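70 kDa peptidylprolyl isomerase, putative (Plasmodium falciparum, PDB 2FBN) is a putative FK506-binding peptidylprolyl isomerase whose C-terminal tetratricopeptide repeat domain interacts with the C-terminal pentapeptide of Hsp90. Local coordinates at residues V59-A64 and L92-C97. Numbering follows the deposited sequence.
Sequences VKYKEA and LNLATC
Tyr61 reaches from helix 54-66 to helix 77-100, where its ring meets Asn93 with one face and Cys97 with an edge. Asn93 CB sits over the face, 3.7 Å from the centroid of the Tyr61 ring and offset toward the rim at CZ and CE2, a CH-pi contact made by the methylene rather than the amide. Beyond it the amide turns 53° from the ring plane and leaves Asn93 ND2 3.5 Å from Tyr61 CE1. At the ring edge, almost in plane, Cys97 SG makes a sulfur-aromatic contact, 4.0 Å from Tyr61 CE2. The hydroxyl at the far end of the ring hydrogen-bonds Asn46 of helix 31-50, which ties the buried side chain to a third helix.

Leu94 runs alongside the root of the tyrosine, pointing the opposite way, with Tyr61 CB 3.5 Å from Leu94 CG. A chi1 of -80° sets Leu94 CG beside the backbone N and carries the isobutyl end toward helix 54-66, where CD1 and CD2 each lie 4.2 Å from Lys62 CG; the Lys62 chain is roughly perpendicular to the leucine. The two short helical segments run roughly antiparallel, at 152°, their axes 9.8 Å apart. Consecutive helices packed antiparallel side by side, here 54-66 against 77-100, build the tetratricopeptide repeat superhelix.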
# COMPACT_ATOMS: atom_id res chain seq x y z
N VAL A 59 6.68 -3.42 11.27
CA VAL A 59 6.06 -4.75 11.13
C VAL A 59 4.75 -4.83 11.92
O VAL A 59 3.71 -5.24 11.36
CB VAL A 59 7.06 -5.87 11.53
CG1 VAL A 59 6.37 -7.22 11.55
CG2 VAL A 59 8.29 -5.87 10.55
N LYS A 60 4.77 -4.39 13.17
CA LYS A 60 3.57 -4.47 14.04
C LYS A 60 2.43 -3.60 13.53
O LYS A 60 1.28 -4.06 13.45
CB LYS A 60 3.89 -4.12 15.49
CG LYS A 60 4.87 -5.10 16.15
CD LYS A 60 4.24 -6.48 16.36
CE LYS A 60 5.21 -7.38 17.12
NZ LYS A 60 4.67 -8.75 17.26
N TYR A 61 2.74 -2.36 13.16
CA TYR A 61 1.68 -1.50 12.62
C TYR A 61 1.04 -2.10 11.37
O TYR A 61 -0.17 -2.05 11.21
CB TYR A 61 2.18 -0.10 12.32
CG TYR A 61 2.63 0.67 13.55
CD1 TYR A 61 1.83 0.74 14.70
CD2 TYR A 61 3.84 1.36 13.53
CE1 TYR A 61 2.25 1.48 15.83
CE2 TYR A 61 4.27 2.09 14.64
CZ TYR A 61 3.48 2.15 15.78
OH TYR A 61 3.94 2.88 16.87
N LYS A 62 1.87 -2.68 10.51
CA LYS A 62 1.34 -3.33 9.30
C LYS A 62 0.47 -4.55 9.63
O LYS A 62 -0.60 -4.75 9.05
CB LYS A 62 2.47 -3.70 8.36
CG LYS A 62 3.02 -2.47 7.65
CD LYS A 62 4.01 -2.82 6.58
CE LYS A 62 4.10 -1.64 5.63
NZ LYS A 62 4.89 -1.95 4.41
N GLU A 63 0.94 -5.38 10.56
CA GLU A 63 0.12 -6.50 11.06
C GLU A 63 -1.24 -6.04 11.61
O GLU A 63 -2.27 -6.65 11.33
CB GLU A 63 0.90 -7.25 12.14
CG GLU A 63 2.05 -8.09 11.60
CD GLU A 63 2.86 -8.79 12.70
OE1 GLU A 63 2.59 -8.55 13.90
OE2 GLU A 63 3.75 -9.59 12.34
N ALA A 64 -1.24 -4.97 12.41
CA ALA A 64 -2.48 -4.38 12.91
C ALA A 64 -3.46 -4.07 11.76
O ALA A 64 -4.64 -4.46 11.79
CB ALA A 64 -2.20 -3.10 13.74
N LEU A 92 -0.58 6.92 10.77
CA LEU A 92 0.21 8.06 11.23
C LEU A 92 1.57 7.59 11.74
O LEU A 92 2.62 8.14 11.35
CB LEU A 92 -0.51 8.82 12.34
CG LEU A 92 -1.57 9.84 11.98
CD1 LEU A 92 -2.29 10.26 13.25
CD2 LEU A 92 -0.91 11.04 11.30
N ASN A 93 1.56 6.58 12.61
CA ASN A 93 2.80 6.05 13.18
C ASN A 93 3.70 5.48 12.08
O ASN A 93 4.91 5.67 12.10
CB ASN A 93 2.54 5.02 14.28
CG ASN A 93 1.77 5.61 15.46
OD1 ASN A 93 1.68 6.83 15.60
ND2 ASN A 93 1.18 4.74 16.28
N LEU A 94 3.10 4.80 11.09
CA LEU A 94 3.91 4.30 9.99
C LEU A 94 4.55 5.47 9.22
O LEU A 94 5.72 5.40 8.82
CB LEU A 94 3.06 3.44 9.07
CG LEU A 94 2.83 1.99 9.53
CD1 LEU A 94 1.73 1.38 8.70
CD2 LEU A 94 4.12 1.15 9.46
N ALA A 95 3.80 6.54 9.02
CA ALA A 95 4.37 7.70 8.31
C ALA A 95 5.59 8.22 9.07
O ALA A 95 6.65 8.45 8.47
CB ALA A 95 3.33 8.77 8.12
N THR A 96 5.45 8.38 10.38
CA THR A 96 6.61 8.74 11.24
C THR A 96 7.79 7.77 11.07
O THR A 96 8.93 8.19 10.83
CB THR A 96 6.21 8.82 12.72
OG1 THR A 96 5.07 9.69 12.85
CG2 THR A 96 7.37 9.34 13.56
N CYS A 97 7.51 6.46 11.15
CA CYS A 97 8.55 5.45 11.03
C CYS A 97 9.28 5.60 9.71
O CYS A 97 10.50 5.60 9.65
CB CYS A 97 7.95 4.04 11.14
SG CYS A 97 7.45 3.65 12.84